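Local coordinates for protein nuclear hormone receptor HR38 (Drosophila melanogaster, PDB 1PDU) that is an orphan nuclear receptor that mediates an atypical ecdysteroid signalling pathway, here represented by its ligand-binding domain, at residues 14-26 with 61-73. Numbering follows the deposited sequence.
Sequences SLITALVRSHVDT and DVIKQFAEKIPGY
Two helices of the nuclear-receptor ligand-binding domain, 15-25 and the C-terminal end of 45-67, pack nearly antiparallel, their axes 8.9 Å apart at 160°. Where they come closest, S22 faces F66. F66 CG stands anti to its own N (chi1 161°), which carries the ring edge-on to the 15-25 backbone: H23 N lies in the ring plane, 3.6 Å from F66 CD2. S22 CB meets the same CD2 obliquely at 3.7 Å. The S22 hydroxyl turns back into its own helix, and OG donates to A18 O at 2.6 Å; S22 N reaches that carbonyl from the opposite face, so two donors hold A18 O. S22 OG also abuts K69 CB at 3.3 Å. K69 stretches out toward D25, an opposite charge too distant for a salt bridge.

In the three-layered, mainly helical sandwich of nuclear-receptor ligand-binding domains, 15-25 probably corresponds to the first helix, with helix 167-187 touching L15 and L19 and helix 146-157 bordering H23. At T26 the branches split: OG1 lies 3.4 Å from F66 CB, while CG2 packs against Q65 CB at 3.7 Å. S22 O and H23 O both lie within hydrogen-bonding distance of T26 OG1, and R96 NH2 makes a weak bond to it. At the other end, two turns, A67 to I70 (type I) and I70 to Y73 (type II), take over the packing. A18 CB sits 3.8 Å from P71 CD, and L19 CD2 rests against both branches of I70.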
# COMPACT_ATOMS: atom_id res chain seq x y z
N SER A 14 -0.06 -22.95 -2.63
CA SER A 14 1.24 -22.30 -2.68
C SER A 14 1.21 -20.88 -2.10
O SER A 14 0.16 -20.22 -2.08
CB SER A 14 1.75 -22.24 -4.12
OG SER A 14 0.98 -21.32 -4.89
N LEU A 15 2.37 -20.43 -1.65
CA LEU A 15 2.50 -19.11 -1.09
C LEU A 15 2.01 -18.02 -2.05
O LEU A 15 1.23 -17.15 -1.66
CB LEU A 15 3.96 -18.86 -0.70
CG LEU A 15 4.31 -17.47 -0.17
CD1 LEU A 15 3.40 -17.08 0.98
CD2 LEU A 15 5.77 -17.46 0.25
N ILE A 16 2.46 -18.07 -3.30
CA ILE A 16 2.05 -17.05 -4.25
C ILE A 16 0.55 -17.06 -4.53
O ILE A 16 -0.05 -16.01 -4.73
CB ILE A 16 2.86 -17.14 -5.58
CG1 ILE A 16 2.55 -15.94 -6.47
CG2 ILE A 16 2.55 -18.45 -6.30
CD1 ILE A 16 3.48 -15.80 -7.66
N THR A 17 -0.08 -18.23 -4.52
CA THR A 17 -1.52 -18.29 -4.74
C THR A 17 -2.23 -17.79 -3.48
O THR A 17 -3.30 -17.20 -3.54
CB THR A 17 -2.00 -19.74 -5.10
OG1 THR A 17 -1.54 -20.09 -6.41
CG2 THR A 17 -3.52 -19.83 -5.07
N ALA A 18 -1.62 -18.01 -2.32
CA ALA A 18 -2.24 -17.55 -1.09
C ALA A 18 -2.19 -16.01 -1.10
O ALA A 18 -3.15 -15.33 -0.70
CB ALA A 18 -1.49 -18.10 0.13
N LEU A 19 -1.07 -15.48 -1.58
CA LEU A 19 -0.90 -14.04 -1.63
C LEU A 19 -1.85 -13.42 -2.63
O LEU A 19 -2.53 -12.45 -2.31
CB LEU A 19 0.55 -13.69 -1.97
CG LEU A 19 1.60 -13.97 -0.89
CD1 LEU A 19 2.93 -13.38 -1.29
CD2 LEU A 19 1.15 -13.38 0.45
N VAL A 20 -1.91 -13.97 -3.84
CA VAL A 20 -2.79 -13.43 -4.87
C VAL A 20 -4.25 -13.47 -4.43
O VAL A 20 -5.01 -12.53 -4.68
CB VAL A 20 -2.65 -14.20 -6.20
CG1 VAL A 20 -3.66 -13.69 -7.21
CG2 VAL A 20 -1.26 -14.02 -6.75
N ARG A 21 -4.64 -14.55 -3.76
CA ARG A 21 -6.01 -14.67 -3.29
C ARG A 21 -6.29 -13.63 -2.21
O ARG A 21 -7.37 -13.07 -2.16
CB ARG A 21 -6.29 -16.08 -2.73
CG ARG A 21 -6.36 -17.15 -3.80
CD ARG A 21 -6.72 -18.51 -3.22
NE ARG A 21 -6.75 -19.55 -4.25
CZ ARG A 21 -6.93 -20.84 -4.00
NH1 ARG A 21 -6.94 -21.72 -5.00
NH2 ARG A 21 -7.10 -21.26 -2.75
N SER A 22 -5.30 -13.37 -1.36
CA SER A 22 -5.47 -12.38 -0.31
C SER A 22 -5.63 -11.02 -0.97
O SER A 22 -6.52 -10.25 -0.61
CB SER A 22 -4.27 -12.36 0.62
OG SER A 22 -4.00 -13.65 1.13
N HIS A 23 -4.76 -10.74 -1.93
CA HIS A 23 -4.83 -9.47 -2.64
C HIS A 23 -6.25 -9.32 -3.20
O HIS A 23 -6.93 -8.35 -2.90
CB HIS A 23 -3.81 -9.42 -3.78
CG HIS A 23 -4.00 -8.25 -4.70
ND1 HIS A 23 -3.70 -6.95 -4.33
CD2 HIS A 23 -4.53 -8.17 -5.94
CE1 HIS A 23 -4.04 -6.13 -5.31
NE2 HIS A 23 -4.54 -6.84 -6.30
N VAL A 24 -6.69 -10.30 -4.00
CA VAL A 24 -8.02 -10.27 -4.61
C VAL A 24 -9.14 -10.11 -3.57
O VAL A 24 -10.02 -9.26 -3.72
CB VAL A 24 -8.28 -11.55 -5.47
CG1 VAL A 24 -9.71 -11.55 -6.03
CG2 VAL A 24 -7.29 -11.62 -6.62
N ASP A 25 -9.10 -10.91 -2.51
CA ASP A 25 -10.11 -10.84 -1.46
C ASP A 25 -10.15 -9.50 -0.71
O ASP A 25 -11.15 -9.16 -0.08
CB ASP A 25 -9.90 -11.98 -0.46
CG ASP A 25 -10.02 -13.36 -1.11
OD1 ASP A 25 -9.60 -14.36 -0.46
OD2 ASP A 25 -10.53 -13.46 -2.25
N THR A 26 -9.06 -8.74 -0.78
CA THR A 26 -9.01 -7.44 -0.10
C THR A 26 -8.94 -6.25 -1.06
O THR A 26 -8.67 -5.14 -0.64
CB THR A 26 -7.83 -7.36 0.89
OG1 THR A 26 -6.59 -7.53 0.19
CG2 THR A 26 -7.96 -8.42 1.96
N ASP A 61 -7.35 -0.61 7.44
CA ASP A 61 -8.06 -1.73 8.07
C ASP A 61 -8.17 -2.86 7.06
O ASP A 61 -8.01 -4.02 7.40
CB ASP A 61 -9.46 -1.31 8.52
CG ASP A 61 -9.45 -0.44 9.75
OD1 ASP A 61 -8.58 -0.67 10.63
OD2 ASP A 61 -10.31 0.46 9.86
N VAL A 62 -8.45 -2.49 5.81
CA VAL A 62 -8.58 -3.48 4.74
C VAL A 62 -7.21 -4.07 4.46
O VAL A 62 -7.08 -5.27 4.27
CB VAL A 62 -9.15 -2.86 3.45
CG1 VAL A 62 -8.92 -3.82 2.28
CG2 VAL A 62 -10.64 -2.60 3.61
N ILE A 63 -6.19 -3.23 4.43
CA ILE A 63 -4.84 -3.73 4.19
C ILE A 63 -4.47 -4.67 5.34
O ILE A 63 -3.69 -5.61 5.16
CB ILE A 63 -3.86 -2.56 4.11
CG1 ILE A 63 -4.11 -1.78 2.82
CG2 ILE A 63 -2.42 -3.07 4.21
CD1 ILE A 63 -3.48 -0.40 2.84
N LYS A 64 -5.04 -4.44 6.51
CA LYS A 64 -4.77 -5.29 7.66
C LYS A 64 -5.27 -6.71 7.35
O LYS A 64 -4.65 -7.70 7.75
CB LYS A 64 -5.46 -4.71 8.91
CG LYS A 64 -5.14 -5.42 10.23
CD LYS A 64 -3.66 -5.34 10.57
CE LYS A 64 -3.35 -6.12 11.84
NZ LYS A 64 -1.88 -6.37 12.01
N GLN A 65 -6.39 -6.80 6.64
CA GLN A 65 -6.96 -8.09 6.27
C GLN A 65 -6.04 -8.86 5.34
O GLN A 65 -5.93 -10.08 5.43
CB GLN A 65 -8.32 -7.90 5.59
CG GLN A 65 -9.44 -7.46 6.51
CD GLN A 65 -10.73 -7.13 5.75
OE1 GLN A 65 -11.75 -6.82 6.36
NE2 GLN A 65 -10.67 -7.19 4.42
N PHE A 66 -5.37 -8.15 4.43
CA PHE A 66 -4.46 -8.78 3.48
C PHE A 66 -3.21 -9.32 4.18
O PHE A 66 -2.72 -10.40 3.85
CB PHE A 66 -4.06 -7.79 2.39
CG PHE A 66 -2.81 -8.16 1.66
CD1 PHE A 66 -1.57 -7.70 2.09
CD2 PHE A 66 -2.87 -8.98 0.53
CE1 PHE A 66 -0.41 -8.05 1.41
CE2 PHE A 66 -1.71 -9.33 -0.16
CZ PHE A 66 -0.48 -8.86 0.28
N ALA A 67 -2.70 -8.56 5.13
CA ALA A 67 -1.51 -8.98 5.84
C ALA A 67 -1.75 -10.22 6.69
O ALA A 67 -0.91 -11.12 6.76
CB ALA A 67 -1.00 -7.83 6.70
N GLU A 68 -2.91 -10.28 7.34
CA GLU A 68 -3.23 -11.39 8.21
C GLU A 68 -3.47 -12.69 7.46
O GLU A 68 -3.53 -13.75 8.07
CB GLU A 68 -4.44 -11.05 9.09
CG GLU A 68 -4.17 -9.90 10.06
CD GLU A 68 -5.37 -9.52 10.91
OE1 GLU A 68 -6.50 -9.59 10.39
OE2 GLU A 68 -5.17 -9.14 12.09
N LYS A 69 -3.59 -12.60 6.15
CA LYS A 69 -3.79 -13.81 5.35
C LYS A 69 -2.48 -14.25 4.72
O LYS A 69 -2.44 -15.26 4.02
CB LYS A 69 -4.86 -13.59 4.28
CG LYS A 69 -6.23 -13.31 4.87
CD LYS A 69 -7.34 -13.43 3.83
CE LYS A 69 -8.70 -13.35 4.53
NZ LYS A 69 -9.84 -13.83 3.68
N ILE A 70 -1.41 -13.49 4.96
CA ILE A 70 -0.11 -13.87 4.42
C ILE A 70 0.34 -15.09 5.21
O ILE A 70 0.66 -14.99 6.40
CB ILE A 70 0.93 -12.76 4.59
CG1 ILE A 70 0.58 -11.56 3.72
CG2 ILE A 70 2.30 -13.31 4.24
CD1 ILE A 70 1.51 -10.38 3.91
N PRO A 71 0.38 -16.27 4.57
CA PRO A 71 0.81 -17.44 5.33
C PRO A 71 2.14 -17.19 6.04
O PRO A 71 3.08 -16.67 5.45
CB PRO A 71 0.87 -18.54 4.27
CG PRO A 71 1.04 -17.81 2.99
CD PRO A 71 0.20 -16.58 3.14
N GLY A 72 2.19 -17.55 7.32
CA GLY A 72 3.39 -17.36 8.10
C GLY A 72 3.40 -16.08 8.92
O GLY A 72 4.23 -15.91 9.83
N TYR A 73 2.48 -15.17 8.61
CA TYR A 73 2.41 -13.90 9.33
C TYR A 73 1.99 -14.10 10.77
O TYR A 73 2.57 -13.52 11.69
CB TYR A 73 1.41 -12.96 8.64
CG TYR A 73 1.33 -11.57 9.26
CD1 TYR A 73 2.40 -10.68 9.17
CD2 TYR A 73 0.16 -11.13 9.87
CE1 TYR A 73 2.30 -9.38 9.67
CE2 TYR A 73 0.05 -9.83 10.37
CZ TYR A 73 1.12 -8.97 10.26
OH TYR A 73 1.01 -7.67 10.70